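Local atomic coordinates of mitochondrial enolase superfamily member 1 (Homo sapiens, PDB entry 4A35), a protein that catalyses the magnesium-dependent dehydration of L-fuconate to 2-keto-3-deoxy-L-fuconate in the breakdown of L-fucose. Residues M265-P279 with L295-Q307. Residues are numbered along the deposited sequence; the frame is centred on the assembly and turned at random. Where two conformers were deposited one is given.
Sequences MSKLAKFKPLWIEEP and LVPLGIGIATGEQ. With MG (magnesium ion), chain B.
Strands 275-277 and 301-304 run parallel, with Trp-275, Ile-276 and Glu-277 paired to Gly-301, Ile-302 and Ala-303; four backbone hydrogen bonds join them, from Gly-301 N to Leu-274 O through to Glu-278 N to Ala-303 O. With helix 285-295 between them they form a beta-alpha-beta unit of the enolase-superfamily barrel. Away from the barrel interior, Ile-276 and Ile-302 lie side by side, and Ile-276 CG2 meets Ile-302 CD1 at 3.7 Å and Leu-295 CD1 at 3.8 Å. Farther out, Ile-300 CD1 rests against both Ala-269 CB and Pro-273 CG. On the interior side, the methyl of Ala-303 sits over the five-membered ring of Trp-275, CB 3.6 Å from its centroid. With CG between the backbone N and the carbonyl carbon (chi1 72°), the indole turns a face to that methyl, and its NE1 donates to the anti lone pair of Glu-277 OE1 at 3.2 Å, bent to 141°. A leucine in place of Trp-275 would probably take the flat ring face from the Ala-303 methyl and cost Glu-277 OE1 one of its donors, leaving Lys-221 and Gln-327 to hold it. At the C-terminal ends of the strands, Glu-277 OE2 and Glu-306 OE1 bind magnesium at 2.2 and 2.1 Å, their carboxylate planes 69° apart, with Asp-251 and three waters completing six ligands. Glu-278 OE1 accepts from metal-bound water 7 at 2.7 Å, while Gln-254 engages its OE2. The cation probably offsets the repulsion within this acidic cluster, and it is this magnesium that stabilises the enediolate intermediate.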
ATOM      1  N   MET A 265       9.678   8.356 -24.210  1.00 20.24           N
ATOM      2  CA  MET A 265      11.003   8.883 -23.847  1.00 19.18           C
ATOM      3  C   MET A 265      11.957   8.924 -25.037  1.00 24.08           C
ATOM      4  O   MET A 265      12.831   9.809 -25.081  1.00 23.31           O
ATOM      5  CB  MET A 265      11.615   8.130 -22.665  1.00 19.12           C
ATOM      6  CG  MET A 265      10.946   8.490 -21.330  1.00 19.54           C
ATOM      7  SD  MET A 265      10.859  10.292 -21.024  1.00 22.03           S
ATOM      8  CE  MET A 265      12.655  10.717 -21.173  1.00 18.98           C
ATOM      9  N   SER A 266      11.776   8.010 -26.025  1.00 19.91           N
ATOM     10  CA  SER A 266      12.602   8.023 -27.241  0.50 19.80           C
ATOM     11  C   SER A 266      12.362   9.331 -28.016  1.00 25.09           C
ATOM     12  O   SER A 266      13.274   9.839 -28.676  1.00 26.19           O
ATOM     13  CB  SER A 266      12.290   6.822 -28.134  0.50 21.07           C
ATOM     14  OG  SER A 266      11.087   7.025 -28.854  0.50 22.30           O
ATOM     15  N   LYS A 267      11.129   9.900 -27.902  1.00 23.14           N
ATOM     16  CA  LYS A 267      10.737  11.140 -28.590  1.00 24.45           C
ATOM     17  C   LYS A 267      11.190  12.403 -27.803  1.00 27.81           C
ATOM     18  O   LYS A 267      11.392  13.477 -28.403  1.00 28.35           O
ATOM     19  CB  LYS A 267       9.222  11.143 -28.814  1.00 26.75           C
ATOM     20  CG  LYS A 267       8.849  10.136 -29.904  1.00 36.08           C
ATOM     21  CD  LYS A 267       7.402   9.785 -29.854  1.00 51.37           C
ATOM     22  CE  LYS A 267       6.951   8.964 -31.032  1.00 69.11           C
ATOM     23  NZ  LYS A 267       5.555   8.475 -30.838  1.00 75.91           N
ATOM     24  N   LEU A 268      11.301  12.284 -26.461  1.00 23.18           N
ATOM     25  CA  LEU A 268      11.742  13.418 -25.601  1.00 22.24           C
ATOM     26  C   LEU A 268      13.268  13.420 -25.359  1.00 24.92           C
ATOM     27  O   LEU A 268      13.800  14.364 -24.760  1.00 21.99           O
ATOM     28  CB  LEU A 268      11.010  13.392 -24.233  1.00 22.03           C
ATOM     29  CG  LEU A 268       9.514  13.670 -24.289  1.00 24.68           C
ATOM     30  CD1 LEU A 268       8.876  13.560 -22.916  1.00 24.70           C
ATOM     31  CD2 LEU A 268       9.189  15.000 -25.062  1.00 24.23           C
ATOM     32  N   ALA A 269      13.980  12.347 -25.805  1.00 22.86           N
ATOM     33  CA  ALA A 269      15.407  12.244 -25.569  1.00 22.89           C
ATOM     34  C   ALA A 269      16.206  13.393 -26.205  1.00 27.83           C
ATOM     35  O   ALA A 269      17.269  13.748 -25.669  1.00 28.80           O
ATOM     36  CB  ALA A 269      15.931  10.899 -26.073  1.00 24.18           C
ATOM     37  N   LYS A 270      15.660  14.045 -27.263  1.00 24.71           N
ATOM     38  CA  LYS A 270      16.345  15.165 -27.933  1.00 25.89           C
ATOM     39  C   LYS A 270      16.585  16.330 -26.950  1.00 29.86           C
ATOM     40  O   LYS A 270      17.507  17.093 -27.159  1.00 30.23           O
ATOM     41  CB  LYS A 270      15.569  15.646 -29.175  1.00 28.02           C
ATOM     42  CG  LYS A 270      14.137  16.165 -28.901  1.00 31.99           C
ATOM     43  CD  LYS A 270      13.423  16.446 -30.228  1.00 34.92           C
ATOM     44  CE  LYS A 270      11.960  16.782 -30.090  1.00 43.79           C
ATOM     45  NZ  LYS A 270      11.333  16.987 -31.440  1.00 52.77           N
ATOM     46  N   PHE A 271      15.787  16.428 -25.872  1.00 24.09           N
ATOM     47  CA  PHE A 271      15.937  17.507 -24.887  1.00 23.87           C
ATOM     48  C   PHE A 271      17.051  17.187 -23.868  1.00 26.13           C
ATOM     49  O   PHE A 271      17.347  18.006 -22.992  1.00 25.54           O
ATOM     50  CB  PHE A 271      14.584  17.799 -24.189  1.00 24.93           C
ATOM     51  CG  PHE A 271      13.533  18.203 -25.204  1.00 25.80           C
ATOM     52  CD1 PHE A 271      13.637  19.410 -25.904  1.00 30.30           C
ATOM     53  CD2 PHE A 271      12.454  17.367 -25.482  1.00 25.78           C
ATOM     54  CE1 PHE A 271      12.680  19.769 -26.858  1.00 31.33           C
ATOM     55  CE2 PHE A 271      11.492  17.729 -26.420  1.00 28.32           C
ATOM     56  CZ  PHE A 271      11.608  18.935 -27.111  1.00 29.06           C
ATOM     57  N   LYS A 272      17.709  16.022 -24.031  1.00 23.50           N
ATOM     58  CA  LYS A 272      18.806  15.553 -23.172  1.00 23.82           C
ATOM     59  C   LYS A 272      18.453  15.645 -21.671  1.00 25.49           C
ATOM     60  O   LYS A 272      19.194  16.259 -20.867  1.00 24.81           O
ATOM     61  CB  LYS A 272      20.141  16.286 -23.454  1.00 25.51           C
ATOM     62  CG  LYS A 272      20.540  16.350 -24.940  1.00 33.01           C
ATOM     63  CD  LYS A 272      20.715  14.980 -25.550  1.00 36.07           C
ATOM     64  CE  LYS A 272      21.431  15.068 -26.891  1.00 41.81           C
ATOM     65  NZ  LYS A 272      21.246  13.818 -27.680  1.00 49.40           N
ATOM     66  N   PRO A 273      17.357  14.965 -21.262  1.00 19.47           N
ATOM     67  CA  PRO A 273      17.021  14.942 -19.817  1.00 18.15           C
ATOM     68  C   PRO A 273      18.040  14.130 -18.982  1.00 21.39           C
ATOM     69  O   PRO A 273      18.520  13.092 -19.448  1.00 20.52           O
ATOM     70  CB  PRO A 273      15.644  14.258 -19.795  1.00 18.56           C
ATOM     71  CG  PRO A 273      15.610  13.400 -20.999  1.00 21.59           C
ATOM     72  CD  PRO A 273      16.402  14.160 -22.065  1.00 19.16           C
ATOM     73  N   LEU A 274      18.417  14.616 -17.788  1.00 22.01           N
ATOM     74  CA  LEU A 274      19.299  13.808 -16.906  1.00 22.19           C
ATOM     75  C   LEU A 274      18.593  12.501 -16.463  1.00 22.31           C
ATOM     76  O   LEU A 274      19.172  11.387 -16.432  1.00 19.91           O
ATOM     77  CB  LEU A 274      19.716  14.638 -15.674  1.00 21.61           C
ATOM     78  CG  LEU A 274      20.465  13.838 -14.573  1.00 25.27           C
ATOM     79  CD1 LEU A 274      21.856  13.360 -15.088  1.00 26.94           C
ATOM     80  CD2 LEU A 274      20.633  14.673 -13.318  1.00 26.57           C
ATOM     81  N   TRP A 275      17.312  12.635 -16.108  1.00 20.99           N
ATOM     82  CA  TRP A 275      16.536  11.505 -15.703  1.00 20.12           C
ATOM     83  C   TRP A 275      15.080  11.641 -16.117  1.00 21.02           C
ATOM     84  O   TRP A 275      14.577  12.767 -16.401  1.00 17.29           O
ATOM     85  CB  TRP A 275      16.613  11.259 -14.171  1.00 18.63           C
ATOM     86  CG  TRP A 275      15.891  12.213 -13.248  1.00 18.54           C
ATOM     87  CD1 TRP A 275      14.540  12.423 -13.160  1.00 21.23           C
ATOM     88  CD2 TRP A 275      16.471  12.850 -12.096  1.00 18.21           C
ATOM     89  NE1 TRP A 275      14.257  13.266 -12.091  1.00 19.55           N
ATOM     90  CE2 TRP A 275      15.418  13.525 -11.411  1.00 21.14           C
ATOM     91  CE3 TRP A 275      17.794  12.936 -11.586  1.00 19.97           C
ATOM     92  CZ2 TRP A 275      15.637  14.249 -10.226  1.00 19.28           C
ATOM     93  CZ3 TRP A 275      18.011  13.673 -10.429  1.00 21.77           C
ATOM     94  CH2 TRP A 275      16.938  14.295  -9.743  1.00 21.50           C
ATOM     95  N   ILE A 276      14.424  10.486 -16.161  1.00 17.17           N
ATOM     96  CA  ILE A 276      12.961  10.369 -16.279  1.00 15.14           C
ATOM     97  C   ILE A 276      12.483   9.812 -14.938  1.00 18.53           C
ATOM     98  O   ILE A 276      12.908   8.711 -14.510  1.00 17.19           O
ATOM     99  CB  ILE A 276      12.400   9.565 -17.511  1.00 17.93           C
ATOM    100  CG1 ILE A 276      10.832   9.505 -17.359  1.00 17.98           C
ATOM    101  CG2 ILE A 276      12.952   8.111 -17.574  1.00 14.73           C
ATOM    102  CD1 ILE A 276      10.062  10.936 -17.547  1.00 17.39           C
ATOM    103  N   GLU A 277      11.641  10.597 -14.268  1.00 16.31           N
ATOM    104  CA  GLU A 277      11.152  10.250 -12.947  1.00 17.17           C
ATOM    105  C   GLU A 277       9.751   9.581 -13.049  1.00 19.84           C
ATOM    106  O   GLU A 277       8.883  10.042 -13.807  1.00 19.34           O
ATOM    107  CB  GLU A 277      11.123  11.525 -12.099  1.00 18.05           C
ATOM    108  CG  GLU A 277      10.538  11.357 -10.695  1.00 20.11           C
ATOM    109  CD  GLU A 277      10.688  12.657  -9.908  1.00 24.19           C
ATOM    110  OE1 GLU A 277      11.636  13.412 -10.228  1.00 21.61           O
ATOM    111  OE2 GLU A 277       9.957  12.863  -8.905  1.00 22.68           O
ATOM    112  N   GLU A 278       9.523   8.532 -12.207  1.00 15.28           N
ATOM    113  CA  GLU A 278       8.290   7.763 -12.142  1.00 16.04           C
ATOM    114  C   GLU A 278       7.712   7.455 -13.542  1.00 20.75           C
ATOM    115  O   GLU A 278       6.565   7.825 -13.836  1.00 18.90           O
ATOM    116  CB  GLU A 278       7.249   8.479 -11.272  1.00 18.38           C
ATOM    117  CG  GLU A 278       7.628   8.508  -9.806  1.00 18.69           C
ATOM    118  CD  GLU A 278       6.362   8.556  -8.984  1.00 20.16           C
ATOM    119  OE1 GLU A 278       5.677   9.612  -9.020  1.00 22.39           O
ATOM    120  OE2 GLU A 278       6.045   7.542  -8.321  1.00 19.96           O
ATOM    121  N   PRO A 279       8.485   6.814 -14.450  1.00 20.03           N
ATOM    122  CA  PRO A 279       7.916   6.502 -15.784  1.00 19.38           C
ATOM    123  C   PRO A 279       6.690   5.581 -15.701  1.00 21.21           C
ATOM    124  O   PRO A 279       5.849   5.616 -16.591  1.00 21.39           O
ATOM    125  CB  PRO A 279       9.084   5.833 -16.518  1.00 20.26           C
ATOM    126  CG  PRO A 279       9.938   5.201 -15.387  1.00 22.90           C
ATOM    127  CD  PRO A 279       9.876   6.312 -14.331  1.00 20.73           C
ATOM    128  N   LEU A 295      16.601   2.790 -21.708  1.00 24.02           N
ATOM    129  CA  LEU A 295      16.905   4.207 -21.803  1.00 25.46           C
ATOM    130  C   LEU A 295      18.353   4.623 -21.432  1.00 34.18           C
ATOM    131  O   LEU A 295      18.848   5.577 -22.011  1.00 29.94           O
ATOM    132  CB  LEU A 295      15.930   5.035 -20.989  1.00 24.19           C
ATOM    133  CG  LEU A 295      14.451   4.990 -21.406  1.00 26.29           C
ATOM    134  CD1 LEU A 295      13.674   5.972 -20.594  1.00 25.31           C
ATOM    135  CD2 LEU A 295      14.265   5.325 -22.898  1.00 29.25           C
ATOM    136  N   VAL A 296      19.037   3.894 -20.522  1.00 34.57           N
ATOM    137  CA  VAL A 296      20.437   4.216 -20.121  1.00 36.22           C
ATOM    138  C   VAL A 296      21.363   4.295 -21.410  1.00 42.75           C
ATOM    139  O   VAL A 296      22.150   5.252 -21.477  1.00 43.73           O
ATOM    140  CB  VAL A 296      20.941   3.301 -18.957  1.00 38.85           C
ATOM    141  CG1 VAL A 296      22.451   3.401 -18.749  1.00 39.84           C
ATOM    142  CG2 VAL A 296      20.203   3.684 -17.661  1.00 36.82           C
ATOM    143  N   PRO A 297      21.116   3.494 -22.492  1.00 39.73           N
ATOM    144  CA  PRO A 297      21.856   3.674 -23.768  1.00 40.39           C
ATOM    145  C   PRO A 297      21.619   5.030 -24.488  1.00 42.59           C
ATOM    146  O   PRO A 297      22.449   5.463 -25.300  1.00 42.53           O
ATOM    147  CB  PRO A 297      21.299   2.541 -24.646  1.00 43.18           C
ATOM    148  CG  PRO A 297      20.835   1.498 -23.676  1.00 46.92           C
ATOM    149  CD  PRO A 297      20.216   2.324 -22.582  1.00 41.88           C
ATOM    150  N   LEU A 298      20.484   5.698 -24.211  1.00 35.60           N
ATOM    151  CA  LEU A 298      20.185   7.039 -24.739  1.00 33.56           C
ATOM    152  C   LEU A 298      20.782   8.110 -23.804  1.00 33.28           C
ATOM    153  O   LEU A 298      20.627   9.300 -24.057  1.00 32.82           O
ATOM    154  CB  LEU A 298      18.666   7.255 -24.887  1.00 32.40           C
ATOM    155  CG  LEU A 298      17.903   6.371 -25.855  1.00 37.75           C
ATOM    156  CD1 LEU A 298      16.437   6.685 -25.796  1.00 34.71           C
ATOM    157  CD2 LEU A 298      18.442   6.530 -27.299  1.00 44.35           C
ATOM    158  N   GLY A 299      21.424   7.677 -22.721  1.00 27.48           N
ATOM    159  CA  GLY A 299      22.013   8.589 -21.737  1.00 26.99           C
ATOM    160  C   GLY A 299      21.036   9.126 -20.697  1.00 27.09           C
ATOM    161  O   GLY A 299      21.333  10.109 -20.023  1.00 26.49           O
ATOM    162  N   ILE A 300      19.854   8.500 -20.579  1.00 23.07           N
ATOM    163  CA  ILE A 300      18.805   8.902 -19.653  1.00 20.02           C
ATOM    164  C   ILE A 300      18.696   7.881 -18.493  1.00 23.02           C
ATOM    165  O   ILE A 300      18.422   6.702 -18.734  1.00 22.52           O
ATOM    166  CB  ILE A 300      17.441   9.066 -20.367  1.00 22.19           C
ATOM    167  CG1 ILE A 300      17.581  10.003 -21.619  1.00 22.55           C
ATOM    168  CG2 ILE A 300      16.379   9.622 -19.371  1.00 22.94           C
ATOM    169  CD1 ILE A 300      16.423   9.886 -22.536  1.00 28.26           C
ATOM    170  N   GLY A 301      18.827   8.388 -17.268  1.00 19.67           N
ATOM    171  CA  GLY A 301      18.723   7.544 -16.075  1.00 19.33           C
ATOM    172  C   GLY A 301      17.270   7.495 -15.645  1.00 23.99           C
ATOM    173  O   GLY A 301      16.462   8.369 -16.015  1.00 22.32           O
ATOM    174  N   ILE A 302      16.959   6.521 -14.786  1.00 17.87           N
ATOM    175  CA  ILE A 302      15.593   6.390 -14.247  1.00 15.82           C
ATOM    176  C   ILE A 302      15.649   6.815 -12.799  1.00 19.76           C
ATOM    177  O   ILE A 302      16.574   6.428 -12.075  1.00 18.95           O
ATOM    178  CB  ILE A 302      15.061   4.920 -14.429  1.00 18.64           C
ATOM    179  CG1 ILE A 302      14.449   4.722 -15.859  1.00 20.43           C
ATOM    180  CG2 ILE A 302      13.985   4.521 -13.311  1.00 16.84           C
ATOM    181  CD1 ILE A 302      15.207   5.226 -17.156  1.00 21.04           C
ATOM    182  N   ALA A 303      14.678   7.636 -12.387  1.00 16.82           N
ATOM    183  CA  ALA A 303      14.505   8.095 -11.003  1.00 16.57           C
ATOM    184  C   ALA A 303      13.127   7.637 -10.488  1.00 20.36           C
ATOM    185  O   ALA A 303      12.134   7.747 -11.211  1.00 19.02           O
ATOM    186  CB  ALA A 303      14.585   9.638 -10.918  1.00 17.69           C
ATOM    187  N   THR A 304      13.046   7.176  -9.238  1.00 14.46           N
ATOM    188  CA  THR A 304      11.713   6.895  -8.694  1.00 15.03           C
ATOM    189  C   THR A 304      11.816   6.877  -7.194  1.00 18.96           C
ATOM    190  O   THR A 304      12.935   6.838  -6.646  1.00 17.13           O
ATOM    191  CB  THR A 304      11.063   5.571  -9.281  1.00 15.46           C
ATOM    192  OG1 THR A 304       9.677   5.510  -8.818  1.00 18.70           O
ATOM    193  CG2 THR A 304      11.798   4.282  -8.783  1.00 19.89           C
ATOM    194  N   GLY A 305      10.649   6.895  -6.544  1.00 17.83           N
ATOM    195  CA  GLY A 305      10.610   6.735  -5.105  1.00 17.64           C
ATOM    196  C   GLY A 305       9.651   7.577  -4.301  1.00 19.58           C
ATOM    197  O   GLY A 305       9.354   7.190  -3.173  1.00 18.97           O
ATOM    198  N   GLU A 306       9.224   8.748  -4.807  1.00 18.34           N
ATOM    199  CA  GLU A 306       8.366   9.597  -3.978  1.00 19.51           C
ATOM    200  C   GLU A 306       7.080   8.890  -3.458  1.00 21.62           C
ATOM    201  O   GLU A 306       6.634   9.273  -2.383  1.00 21.40           O
ATOM    202  CB  GLU A 306       7.953  10.876  -4.716  1.00 20.52           C
ATOM    203  CG  GLU A 306       6.892  10.665  -5.763  1.00 24.59           C
ATOM    204  CD  GLU A 306       6.640  11.938  -6.522  1.00 31.93           C
ATOM    205  OE1 GLU A 306       7.632  12.505  -7.026  1.00 27.60           O
ATOM    206  OE2 GLU A 306       5.481  12.397  -6.569  1.00 29.18           O
ATOM    207  N   GLN A 307       6.481   7.881  -4.215  1.00 16.82           N
ATOM    208  CA  GLN A 307       5.290   7.189  -3.750  1.00 18.35           C
ATOM    209  C   GLN A 307       5.622   5.737  -3.402  1.00 21.39           C
ATOM    210  O   GLN A 307       4.709   4.935  -3.173  1.00 22.41           O
ATOM    211  CB  GLN A 307       4.147   7.259  -4.803  1.00 19.49           C
ATOM    212  CG  GLN A 307       3.545   8.682  -4.887  1.00 23.32           C
ATOM    213  CD  GLN A 307       2.049   8.694  -5.153  1.00 36.66           C
ATOM    214  OE1 GLN A 307       1.579   9.179  -6.197  1.00 42.11           O
ATOM    215  NE2 GLN A 307       1.252   8.304  -4.167  1.00 31.43           N
TER
HETATM  216 MG    MG B1445       7.862  13.430  -8.857  1.00 23.25          MG
HETATM  217  O   HOH W   1      18.952  11.587 -24.425  1.00 36.62           O
HETATM  218  O   HOH W   2      21.647  10.670 -17.364  1.00 35.15           O
HETATM  219  O   HOH W   3       9.759   9.925  -7.364  1.00 19.71           O
HETATM  220  O   HOH W   4       7.652   6.492  -6.504  1.00 17.71           O
HETATM  221  O   HOH W   5       7.061   5.292  -9.975  1.00 19.76           O
HETATM  222  O   HOH W   6       3.502  10.827  -8.077  1.00 23.04           O
HETATM  223  O   HOH W   7       6.973  11.920  -9.706  1.00 22.47           O
HETATM  224  O   HOH W   8       5.695  14.369  -8.359  1.00 39.24           O
HETATM  225  O   HOH W   9       8.146  15.159  -7.972  1.00 29.17           O